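Local coordinates for protein poly-gamma-glutamate hydrolase (Bacillus phage phiNIT1, PDB 3A9L) that is a zinc peptidase of a bacteriophage that hydrolyses the gamma-glutamyl linkages of bacterial poly-gamma-glutamate, at residues 103-106 with 111-114; 106-111 with 170-175; 121-126 with 137-142; 39-42 with 47-50; 142-147 with 163-168. One frame throughout, in Å; residues are numbered along the deposited sequence.

Contact 1: residues 103-106 with 111-114; sequences HGYK and KNTL. With ZN (zinc ion), chain C.
Tyr105 meets Leu114 and Asn112 at the phenol end of its ring, in the mixed central sheet of this zinc-peptidase fold. Strands 98-105 and 113-116 are not neighbours in that sheet. Strand 162-167 runs between them, and both hydrogen-bond to it through their backbones. The contact is therefore made by side chains reaching over the middle strand. Tyr105 has the most surface buried here. Its CG sits between the backbone N and the carbonyl carbon (chi1 77°), which places the hydroxyl beside Leu114 and Asn112. Leu114 brings up its CD1, 3.8 Å from Tyr105 CZ. The two side chains cross at about a right angle. Asn112 adds its CB, 3.5 Å from Tyr105 OH, while its amide plane is turned 65° from the ring. The amide is occupied elsewhere: Asn112 ND2 bonds to Glu138, and OD1 takes a weak bond from Thr113 N. No hydrogen bond links the two segments. The strand end that carries Tyr105 also serves the metal site, where His40, Glu45 and His103 bind zinc. His103 ND1 lies 2.1 Å from the zinc ion, and a zinc-bound water donates to Gly104 O at 3.0 Å.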
# COMPACT_ATOMS: atom_id res chain seq x y z
N HIS A 103 17.32 7.13 -1.23
CA HIS A 103 18.29 6.20 -1.82
C HIS A 103 19.45 5.90 -0.93
O HIS A 103 19.79 6.67 -0.02
CB HIS A 103 18.81 6.71 -3.16
CG HIS A 103 17.81 6.60 -4.26
ND1 HIS A 103 17.76 5.51 -5.10
CD2 HIS A 103 16.81 7.43 -4.65
CE1 HIS A 103 16.77 5.68 -5.96
NE2 HIS A 103 16.19 6.83 -5.72
N GLY A 104 20.07 4.75 -1.18
CA GLY A 104 21.29 4.38 -0.45
C GLY A 104 22.49 4.25 -1.39
O GLY A 104 22.39 3.62 -2.44
N TYR A 105 23.62 4.85 -1.03
CA TYR A 105 24.82 4.64 -1.86
C TYR A 105 25.93 4.11 -0.96
O TYR A 105 25.87 4.30 0.25
CB TYR A 105 25.22 5.91 -2.67
CG TYR A 105 25.90 7.00 -1.87
CD1 TYR A 105 27.29 7.02 -1.73
CD2 TYR A 105 25.16 8.01 -1.23
CE1 TYR A 105 27.93 8.03 -0.98
CE2 TYR A 105 25.79 9.02 -0.49
CZ TYR A 105 27.17 9.02 -0.37
OH TYR A 105 27.79 10.00 0.37
N LYS A 106 26.90 3.42 -1.56
CA LYS A 106 27.99 2.80 -0.82
C LYS A 106 29.07 3.79 -0.42
O LYS A 106 29.73 4.43 -1.25
CB LYS A 106 28.59 1.63 -1.62
CG LYS A 106 29.31 0.57 -0.76
CD LYS A 106 29.21 -0.80 -1.42
CE LYS A 106 29.52 -1.93 -0.46
NZ LYS A 106 30.90 -1.84 0.08
N LYS A 111 29.78 9.43 6.67
CA LYS A 111 28.38 9.83 6.77
C LYS A 111 28.11 11.08 5.95
O LYS A 111 28.64 12.17 6.24
CB LYS A 111 28.02 10.05 8.24
CG LYS A 111 28.07 8.77 9.07
CD LYS A 111 27.10 8.83 10.26
CE LYS A 111 27.42 10.01 11.17
NZ LYS A 111 26.78 9.82 12.51
N ASN A 112 27.27 10.91 4.93
CA ASN A 112 26.89 12.00 4.07
C ASN A 112 25.58 11.76 3.36
O ASN A 112 25.19 10.61 3.12
CB ASN A 112 28.00 12.26 3.04
CG ASN A 112 28.01 13.67 2.58
OD1 ASN A 112 27.22 14.48 3.03
ND2 ASN A 112 28.91 13.99 1.66
N THR A 113 24.92 12.87 3.02
CA THR A 113 23.74 12.87 2.18
C THR A 113 23.92 13.86 1.02
O THR A 113 24.25 15.02 1.24
CB THR A 113 22.47 13.23 2.98
OG1 THR A 113 22.27 12.23 4.01
CG2 THR A 113 21.26 13.28 2.06
N LEU A 114 23.69 13.36 -0.21
CA LEU A 114 23.85 14.10 -1.45
C LEU A 114 22.47 14.29 -2.06
O LEU A 114 21.81 13.33 -2.49
CB LEU A 114 24.79 13.35 -2.43
CG LEU A 114 26.12 12.82 -1.85
CD1 LEU A 114 26.82 11.88 -2.82
CD2 LEU A 114 27.05 13.98 -1.46
ZN ZN C . 18.91 3.76 -5.16
O HOH W 1 20.94 4.74 -4.83

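Contact 2: residues 106-111 with 170-175; sequences KDDYNK and QRRAFF
Asp108 and Arg172 form the salt bridge that joins loop 106-111 to helix 168-173. Arg172 NH2 donates to Asp108 OD1 at 3.2 Å with an angle of 163° at the hydrogen. The oxygen lies in the guanidinium plane, at its edge. The donor, however, stands 36° out of the carboxylate plane. Asp108 OD1 is also bonded to Ser168 OG, near the start of the helix. Lys106 NZ adds a long ion pair to Asp108 OD2, so one carboxylate serves two basic residues. Arg172 has a further partner in Trp180, by a cation-pi contact. Within the loop, Asp107 OD1 accepts from Tyr109 N at 3.0 Å in an Asx turn. Asp107 OD2 takes a 2.6 Å bond from Asn110 ND2 on its syn lone pair. Together they probably stiffen the loop.

Farther along, Lys111 packs against the helix with the carbons of its chain. Its CD touches Ala173 CB at 3.6 Å, and its CG is 3.9 Å from Gln170 CA. A bend at chi3 (-59°) turns the chain along this surface. Gln170 bends at chi2, and its NE2 lies 3.9 Å from Lys111 CD. Lys111 NZ forms a salt bridge with Glu191 OE2, on helix 190-209, to which Gln170 NE2 also donates a hydrogen bond. The loop thus meets the helix through charge at Asp108 and through aliphatic packing at Lys111. The negative charge of Asp108 is probably offset by Arg172 and, more weakly, by Lys106.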
# COMPACT_ATOMS: atom_id res chain seq x y z
N LYS A 106 26.90 3.42 -1.56
CA LYS A 106 27.99 2.80 -0.82
C LYS A 106 29.07 3.79 -0.42
O LYS A 106 29.73 4.43 -1.25
CB LYS A 106 28.59 1.63 -1.62
CG LYS A 106 29.31 0.57 -0.76
CD LYS A 106 29.21 -0.80 -1.42
CE LYS A 106 29.52 -1.93 -0.46
NZ LYS A 106 30.90 -1.84 0.08
N ASP A 107 29.20 3.97 0.89
CA ASP A 107 30.37 4.61 1.45
C ASP A 107 30.26 4.27 2.90
O ASP A 107 29.55 4.93 3.64
CB ASP A 107 30.40 6.13 1.25
CG ASP A 107 31.70 6.76 1.75
OD1 ASP A 107 32.60 5.99 2.20
OD2 ASP A 107 31.82 8.00 1.69
N ASP A 108 30.94 3.20 3.29
CA ASP A 108 30.94 2.77 4.68
C ASP A 108 31.85 3.65 5.52
O ASP A 108 31.93 3.49 6.75
CB ASP A 108 31.44 1.33 4.77
CG ASP A 108 30.44 0.32 4.24
OD1 ASP A 108 29.25 0.39 4.60
OD2 ASP A 108 30.87 -0.59 3.49
N TYR A 109 32.55 4.57 4.87
CA TYR A 109 33.60 5.33 5.55
C TYR A 109 33.26 6.80 5.86
O TYR A 109 33.96 7.46 6.62
CB TYR A 109 34.92 5.18 4.79
CG TYR A 109 35.47 3.78 4.92
CD1 TYR A 109 36.20 3.39 6.04
CD2 TYR A 109 35.26 2.82 3.91
CE1 TYR A 109 36.69 2.09 6.18
CE2 TYR A 109 35.76 1.52 4.03
CZ TYR A 109 36.46 1.16 5.17
OH TYR A 109 36.96 -0.11 5.30
N ASN A 110 32.17 7.30 5.29
CA ASN A 110 31.73 8.67 5.55
C ASN A 110 30.25 8.74 5.63
O ASN A 110 29.57 8.23 4.75
CB ASN A 110 32.12 9.63 4.43
CG ASN A 110 33.56 9.57 4.12
OD1 ASN A 110 34.36 10.20 4.80
ND2 ASN A 110 33.91 8.80 3.10
N LYS A 111 29.78 9.43 6.67
CA LYS A 111 28.38 9.83 6.77
C LYS A 111 28.11 11.08 5.95
O LYS A 111 28.64 12.17 6.24
CB LYS A 111 28.02 10.05 8.24
CG LYS A 111 28.07 8.77 9.07
CD LYS A 111 27.10 8.83 10.26
CE LYS A 111 27.42 10.01 11.17
NZ LYS A 111 26.78 9.82 12.51
N GLN A 170 25.92 6.31 6.87
CA GLN A 170 24.93 7.16 7.51
C GLN A 170 23.70 6.36 7.93
O GLN A 170 23.16 6.55 9.05
CB GLN A 170 24.53 8.34 6.61
CG GLN A 170 23.31 9.14 7.17
CD GLN A 170 23.60 9.85 8.48
OE1 GLN A 170 24.12 10.96 8.50
NE2 GLN A 170 23.23 9.22 9.58
N ARG A 171 23.24 5.51 7.01
CA ARG A 171 22.15 4.58 7.24
C ARG A 171 22.47 3.54 8.33
O ARG A 171 21.58 3.18 9.09
CB ARG A 171 21.76 3.89 5.93
CG ARG A 171 21.37 4.86 4.82
CD ARG A 171 21.02 4.15 3.51
NE ARG A 171 22.19 3.79 2.73
CZ ARG A 171 22.50 2.55 2.35
NH1 ARG A 171 21.70 1.51 2.65
NH2 ARG A 171 23.59 2.34 1.64
N ARG A 172 23.73 3.10 8.44
CA ARG A 172 24.12 2.28 9.58
C ARG A 172 23.98 3.05 10.89
O ARG A 172 23.62 2.45 11.89
CB ARG A 172 25.52 1.64 9.44
CG ARG A 172 25.53 0.30 8.71
CD ARG A 172 26.90 -0.35 8.72
NE ARG A 172 27.37 -0.80 7.40
CZ ARG A 172 27.08 -1.95 6.79
NH1 ARG A 172 26.25 -2.85 7.33
NH2 ARG A 172 27.61 -2.20 5.61
N ALA A 173 24.19 4.37 10.87
CA ALA A 173 24.08 5.19 12.07
C ALA A 173 22.63 5.52 12.47
O ALA A 173 22.39 5.96 13.58
CB ALA A 173 24.96 6.47 11.97
N PHE A 174 21.67 5.30 11.56
CA PHE A 174 20.22 5.27 11.94
C PHE A 174 19.86 4.17 12.97
O PHE A 174 18.82 4.26 13.63
CB PHE A 174 19.30 4.99 10.72
CG PHE A 174 19.27 6.07 9.64
CD1 PHE A 174 19.63 7.39 9.88
CD2 PHE A 174 18.83 5.74 8.35
CE1 PHE A 174 19.56 8.36 8.87
CE2 PHE A 174 18.76 6.70 7.32
CZ PHE A 174 19.14 8.01 7.57
N PHE A 175 20.66 3.11 13.08
CA PHE A 175 20.25 1.93 13.87
C PHE A 175 21.13 1.70 15.09
O PHE A 175 22.32 1.94 15.05
CB PHE A 175 20.17 0.64 13.03
CG PHE A 175 19.28 0.76 11.83
CD1 PHE A 175 17.89 0.79 11.96
CD2 PHE A 175 19.82 0.87 10.55
CE1 PHE A 175 17.06 0.92 10.85
CE2 PHE A 175 19.00 1.00 9.43
CZ PHE A 175 17.62 1.02 9.58

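Contact 3: residues 121-126 with 137-142; sequences ELRNLI and AEVATD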
# COMPACT_ATOMS: atom_id res chain seq x y z
N GLU A 121 14.21 24.42 -4.69
CA GLU A 121 13.77 25.02 -3.44
C GLU A 121 13.62 24.03 -2.30
O GLU A 121 14.17 24.27 -1.25
CB GLU A 121 12.49 25.80 -3.61
CG GLU A 121 12.12 26.54 -2.34
CD GLU A 121 10.73 27.11 -2.39
OE1 GLU A 121 10.15 27.21 -3.51
OE2 GLU A 121 10.22 27.45 -1.29
N LEU A 122 12.87 22.95 -2.50
CA LEU A 122 12.79 21.85 -1.55
C LEU A 122 14.11 21.10 -1.39
O LEU A 122 14.46 20.72 -0.27
CB LEU A 122 11.69 20.87 -1.94
CG LEU A 122 11.29 19.80 -0.90
CD1 LEU A 122 10.90 20.43 0.45
CD2 LEU A 122 10.17 18.95 -1.48
N ARG A 123 14.84 20.87 -2.49
CA ARG A 123 16.25 20.39 -2.42
C ARG A 123 17.12 21.19 -1.43
O ARG A 123 17.73 20.58 -0.52
CB ARG A 123 16.92 20.35 -3.81
CG ARG A 123 18.38 19.88 -3.78
CD ARG A 123 19.17 20.39 -4.97
NE ARG A 123 19.47 21.82 -4.84
CZ ARG A 123 20.28 22.49 -5.65
NH1 ARG A 123 20.83 21.86 -6.66
NH2 ARG A 123 20.50 23.80 -5.46
N ASN A 124 17.21 22.51 -1.61
CA ASN A 124 17.97 23.38 -0.71
C ASN A 124 17.48 23.32 0.75
O ASN A 124 18.28 23.32 1.69
CB ASN A 124 17.98 24.84 -1.19
CG ASN A 124 18.69 25.03 -2.55
OD1 ASN A 124 19.49 24.20 -2.97
ND2 ASN A 124 18.40 26.14 -3.22
N LEU A 125 16.17 23.28 0.91
CA LEU A 125 15.54 23.25 2.25
C LEU A 125 15.91 22.03 3.07
O LEU A 125 16.24 22.13 4.24
CB LEU A 125 14.03 23.46 2.13
CG LEU A 125 13.76 24.92 1.70
CD1 LEU A 125 12.33 25.17 1.21
CD2 LEU A 125 14.11 25.88 2.85
N ILE A 126 15.89 20.86 2.42
CA ILE A 126 16.24 19.58 3.05
C ILE A 126 17.71 19.56 3.46
O ILE A 126 18.10 18.98 4.47
CB ILE A 126 15.89 18.41 2.11
CG1 ILE A 126 14.39 18.31 1.98
CG2 ILE A 126 16.50 17.09 2.60
CD1 ILE A 126 13.85 17.33 0.91
N ALA A 137 25.15 16.96 4.96
CA ALA A 137 24.31 17.03 3.78
C ALA A 137 24.78 18.12 2.82
O ALA A 137 25.14 19.24 3.24
CB ALA A 137 22.85 17.24 4.18
N GLU A 138 24.81 17.80 1.54
CA GLU A 138 25.18 18.80 0.52
C GLU A 138 24.41 18.61 -0.78
O GLU A 138 23.88 17.52 -1.05
CB GLU A 138 26.68 18.76 0.24
CG GLU A 138 27.12 17.44 -0.36
CD GLU A 138 28.60 17.25 -0.30
OE1 GLU A 138 29.32 17.84 -1.14
OE2 GLU A 138 29.04 16.51 0.59
N VAL A 139 24.38 19.67 -1.60
CA VAL A 139 23.87 19.57 -2.99
C VAL A 139 24.77 18.63 -3.78
O VAL A 139 25.98 18.76 -3.77
CB VAL A 139 23.71 20.96 -3.70
CG1 VAL A 139 23.42 20.80 -5.24
CG2 VAL A 139 22.62 21.74 -3.05
N ALA A 140 24.15 17.64 -4.41
CA ALA A 140 24.83 16.69 -5.27
C ALA A 140 25.49 17.38 -6.49
O ALA A 140 24.89 18.27 -7.10
CB ALA A 140 23.86 15.67 -5.74
N THR A 141 26.67 16.89 -6.86
CA THR A 141 27.50 17.49 -7.93
C THR A 141 28.17 16.57 -8.98
O THR A 141 27.84 16.67 -10.15
CB THR A 141 28.60 18.38 -7.37
OG1 THR A 141 29.36 17.63 -6.40
CG2 THR A 141 28.00 19.67 -6.77
N ASP A 142 29.14 15.73 -8.61
CA ASP A 142 29.68 14.83 -9.65
C ASP A 142 28.65 13.79 -10.13
O ASP A 142 28.53 13.51 -11.32
CB ASP A 142 31.06 14.17 -9.34
CG ASP A 142 31.61 14.46 -7.93
OD1 ASP A 142 30.96 14.12 -6.91
OD2 ASP A 142 32.76 14.97 -7.86
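This contact belongs to the beta-alpha-beta unit of strand 113-116, helix 120-132 and strand 138-139. It is made where the helix passes the last strand, near the surface and away from the zinc site. Val139 presses both methyl groups against one face of the Arg123 guanidinium. Its CG2 stands 3.5 Å above the plane, over the centre, and lies 3.6 Å from Arg123 CZ. Its CG1 comes closer to one corner, at a doubtfully short 3.1 Å from Arg123 NH1. The side chains cross at about a right angle. Asn124 fixes how the guanidinium is turned. Arg123 grips Asn124 OD1 side-on with two nitrogens, NE at 3.0 Å and NH2 at 2.7 Å. The NH2 donor lies in the carbonyl plane on a lone pair, while NE stands 42° above that plane. The Arg123 chain bends at chi3 (74°), which turns its end back to the neighbouring Asn124. Asn124 OD1 also lies 4.0 Å from Val139 CG2. Arg123 also touches Val115 of strand 113-116. Leu122 and Ile126 of the same helix pack on strand 162-167 and on helix 190-209.

Contact 4: residues 39-42 with 47-50; sequences PHAG and GTTE. With ZN (zinc ion), chain C.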
# COMPACT_ATOMS: atom_id res chain seq x y z
N PRO A 39 12.37 3.35 -4.81
CA PRO A 39 12.32 2.18 -5.69
C PRO A 39 13.27 1.06 -5.24
O PRO A 39 13.23 -0.06 -5.79
CB PRO A 39 12.77 2.74 -7.05
CG PRO A 39 13.66 3.90 -6.73
CD PRO A 39 13.12 4.49 -5.41
N HIS A 40 14.12 1.40 -4.27
CA HIS A 40 15.21 0.54 -3.76
C HIS A 40 15.08 0.28 -2.24
O HIS A 40 16.07 0.36 -1.47
CB HIS A 40 16.58 1.12 -4.20
CG HIS A 40 16.66 1.46 -5.66
ND1 HIS A 40 17.45 2.47 -6.16
CD2 HIS A 40 16.01 0.94 -6.73
CE1 HIS A 40 17.28 2.57 -7.47
NE2 HIS A 40 16.40 1.65 -7.84
N ALA A 41 13.86 -0.05 -1.82
CA ALA A 41 13.57 -0.26 -0.40
C ALA A 41 13.78 -1.72 0.07
O ALA A 41 14.26 -2.55 -0.68
CB ALA A 41 12.17 0.22 -0.06
N GLY A 42 13.42 -1.99 1.33
CA GLY A 42 13.69 -3.29 1.96
C GLY A 42 15.18 -3.46 1.99
O GLY A 42 15.89 -2.52 2.35
N GLY A 47 17.57 0.68 5.01
CA GLY A 47 17.21 1.86 5.78
C GLY A 47 16.22 2.82 5.15
O GLY A 47 15.64 3.68 5.84
N THR A 48 16.05 2.73 3.83
CA THR A 48 15.07 3.55 3.13
C THR A 48 13.62 3.27 3.58
O THR A 48 12.82 4.19 3.75
CB THR A 48 15.16 3.35 1.59
OG1 THR A 48 15.28 1.95 1.33
CG2 THR A 48 16.40 4.04 1.03
N THR A 49 13.29 2.00 3.75
CA THR A 49 11.96 1.63 4.24
C THR A 49 11.62 2.32 5.54
O THR A 49 10.55 2.91 5.67
CB THR A 49 11.84 0.10 4.46
OG1 THR A 49 11.83 -0.56 3.20
CG2 THR A 49 10.54 -0.26 5.20
N GLU A 50 12.56 2.28 6.50
CA GLU A 50 12.29 2.72 7.89
C GLU A 50 12.27 4.23 7.95
O GLU A 50 11.47 4.83 8.68
CB GLU A 50 13.35 2.15 8.86
CG GLU A 50 13.30 0.60 9.02
CD GLU A 50 13.91 -0.22 7.87
OE1 GLU A 50 14.83 0.26 7.18
OE2 GLU A 50 13.46 -1.38 7.67
ZN ZN C . 18.91 3.76 -5.16
O HOH W 2 15.22 -0.64 4.18
O HOH W 1 20.94 4.74 -4.83
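The backbone turns a corner at Pro39 and His40, and the chain then runs past the first turn of helix 48-59, with Ala41 CA 5.3 Å from Thr49 CA. This is the start of the beta-alpha-beta unit of strand 34-42, helix 48-59 and strand 62-68. Gly47 is the N-cap residue of the helix. Its positive phi (107°) suits a residue without a side chain, as does that of Gly42.

Gly42 N donates to Thr49 OG1 at 2.8 Å, with an angle of 158°. Thr49 OG1 stands beside its own backbone N (chi1 -70°), which points it back at the strand. The same oxygen is hydrogen-bonded to Gln67 OE1 on strand 62-68, so this buried hydroxyl links helix to two strands. Ala41 CB packs 3.4 Å from Thr49 OG1. Thr48 meets the strand with its hydroxyl, OG1 being 3.3 Å from Ala41 CA. That hydroxyl is bonded to Glu45 O in the connecting loop.

His40 binds zinc together with Glu45 and His103. Its ring is covered on one face by Pro39 CG, and its NE2 bonds to Val79 O. This second bond would keep the ring from turning while His40 ND1 holds the zinc ion at 2.2 Å. Strand end and helix start also share a water, which bridges four groups. It donates to Gly42 O at 2.7 Å and to Glu50 OE1 at 3.2 Å, and accepts from Gly47 N at 2.8 Å and from Thr49 N.

Contact 5: residues 142-147 with 163-168; sequences DRFTAT and QLEISS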
# COMPACT_ATOMS: atom_id res chain seq x y z
N ASP A 142 29.14 15.73 -8.61
CA ASP A 142 29.68 14.83 -9.65
C ASP A 142 28.65 13.79 -10.13
O ASP A 142 28.53 13.51 -11.32
CB ASP A 142 31.06 14.17 -9.34
CG ASP A 142 31.61 14.46 -7.93
OD1 ASP A 142 30.96 14.12 -6.91
OD2 ASP A 142 32.76 14.97 -7.86
N ARG A 143 27.88 13.26 -9.17
CA ARG A 143 26.98 12.14 -9.32
C ARG A 143 25.68 12.45 -8.59
O ARG A 143 25.63 13.36 -7.73
CB ARG A 143 27.61 10.90 -8.67
CG ARG A 143 27.93 11.13 -7.20
CD ARG A 143 28.51 9.94 -6.48
NE ARG A 143 29.03 10.35 -5.17
CZ ARG A 143 29.56 9.54 -4.26
NH1 ARG A 143 29.65 8.23 -4.48
NH2 ARG A 143 30.01 10.04 -3.11
N PHE A 144 24.63 11.71 -8.92
CA PHE A 144 23.35 11.78 -8.19
C PHE A 144 22.65 13.14 -8.26
O PHE A 144 21.88 13.49 -7.36
CB PHE A 144 23.55 11.39 -6.73
CG PHE A 144 24.13 10.02 -6.53
CD1 PHE A 144 23.73 8.95 -7.32
CD2 PHE A 144 25.08 9.80 -5.55
CE1 PHE A 144 24.28 7.67 -7.12
CE2 PHE A 144 25.64 8.53 -5.36
CZ PHE A 144 25.23 7.47 -6.13
N THR A 145 22.93 13.91 -9.29
CA THR A 145 22.35 15.25 -9.38
C THR A 145 20.88 15.19 -9.78
O THR A 145 20.11 16.11 -9.48
CB THR A 145 23.08 16.19 -10.38
OG1 THR A 145 22.88 15.73 -11.71
CG2 THR A 145 24.57 16.29 -10.09
N ALA A 146 20.51 14.12 -10.48
CA ALA A 146 19.12 13.92 -10.94
C ALA A 146 18.41 15.16 -11.50
O ALA A 146 17.40 15.61 -10.97
CB ALA A 146 18.29 13.31 -9.80
N THR A 147 18.94 15.75 -12.57
CA THR A 147 18.28 16.91 -13.17
C THR A 147 17.69 16.56 -14.54
O THR A 147 17.35 17.44 -15.29
CB THR A 147 19.21 18.14 -13.31
OG1 THR A 147 20.31 17.83 -14.18
CG2 THR A 147 19.69 18.61 -11.91
N GLN A 163 15.80 14.20 -4.78
CA GLN A 163 16.39 12.92 -4.53
C GLN A 163 17.40 13.00 -3.35
O GLN A 163 18.30 13.86 -3.35
CB GLN A 163 17.11 12.42 -5.80
CG GLN A 163 17.76 11.08 -5.58
CD GLN A 163 18.53 10.57 -6.78
OE1 GLN A 163 18.05 9.71 -7.48
NE2 GLN A 163 19.75 11.10 -7.00
N LEU A 164 17.27 12.09 -2.38
CA LEU A 164 18.30 11.97 -1.36
C LEU A 164 19.10 10.69 -1.54
O LEU A 164 18.55 9.63 -1.64
CB LEU A 164 17.73 12.00 0.08
CG LEU A 164 17.11 13.30 0.62
CD1 LEU A 164 15.80 13.63 -0.07
CD2 LEU A 164 16.88 13.18 2.14
N GLU A 165 20.41 10.80 -1.57
CA GLU A 165 21.23 9.59 -1.70
C GLU A 165 22.06 9.50 -0.43
O GLU A 165 22.95 10.34 -0.21
CB GLU A 165 22.08 9.67 -2.97
CG GLU A 165 21.31 9.38 -4.31
CD GLU A 165 21.45 7.95 -4.82
OE1 GLU A 165 22.12 7.14 -4.17
OE2 GLU A 165 20.87 7.61 -5.86
N ILE A 166 21.72 8.52 0.42
CA ILE A 166 22.27 8.43 1.76
C ILE A 166 23.33 7.33 1.85
O ILE A 166 23.09 6.18 1.49
CB ILE A 166 21.12 8.18 2.78
CG1 ILE A 166 19.87 8.98 2.39
CG2 ILE A 166 21.56 8.55 4.18
CD1 ILE A 166 18.74 8.78 3.36
N SER A 167 24.50 7.70 2.34
CA SER A 167 25.66 6.80 2.37
C SER A 167 25.40 5.64 3.33
O SER A 167 24.62 5.77 4.28
CB SER A 167 26.92 7.54 2.81
OG SER A 167 26.85 7.83 4.20
N SER A 168 26.06 4.52 3.07
CA SER A 168 25.87 3.31 3.84
C SER A 168 26.27 3.51 5.29
O SER A 168 25.65 2.93 6.19
CB SER A 168 26.63 2.12 3.22
OG SER A 168 28.00 2.41 3.02
O HOH W 3 20.74 13.01 -4.92
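Phe144 O lies 2.7 Å from a water placed to donate to it, and the same water accepts from Gln163 NE2 at 3.0 Å. The water thus bridges loop 142-147 to strand 162-167. Gln163 NE2 also lies 3.2 Å from Phe144 O itself. The Gln163 chain is extended, with CG opposite the backbone N (chi1 179°), and this carries the amide across to the loop. The other end of the amide, OE1, is bonded to Asn151 ND2, which would fix how the group is turned. Ala146 CB packs beside the amide.

The larger contact in area is between Phe144 and Glu165. The Glu165 carboxylate stacks over one face of the Phe144 ring, with planes only 9° apart. Glu165 CD stands 3.5 Å above the ring plane, offset toward the rim, and Glu165 OE2 is 3.5 Å from Phe144 CD1. The CG of Glu165 makes a CH-pi contact, 4.0 Å from the centroid of the Phe144 ring. Glu165 is bent at chi2 (-97°), which folds the carboxylate flat onto the ring. Arg143 CB lies over the opposite face, and the ring also touches Leu114 of strand 113-116.

The loop thus covers the side chains of Gln163 and Glu165. Both also touch His103 on strand 98-105. The side chain of Glu165 is about 4 Å from the zinc ion at its nearest atom. A phosphate, probably from the crystallisation liquor, lies about 3 Å from the same side chain. This is consistent with the loop lining one side of the zinc pocket at the central sheet.

How the contacts relate
From the N terminus, contact 4 closes first, over the short loop between strand 34-42 and helix 48-59. Contact 1 follows, closing the loop between strands 98-105 and 113-116. Contact 2 starts from that same loop and reaches on to helix 168-173. Contacts 3 and 5 are nested inside the long span it closes. They come in series and share Asp142, contact 3 joining helix 120-132 to strand 138-139 and contact 5 laying the next loop on strand 162-167. Contacts 1 and 4 meet at the zinc ion, through His103 and His40. Contacts 1, 3, 4 and 5 all reach one mixed sheet, while contact 2 ties the loop between strands 98-105 and 113-116 to helix 168-173.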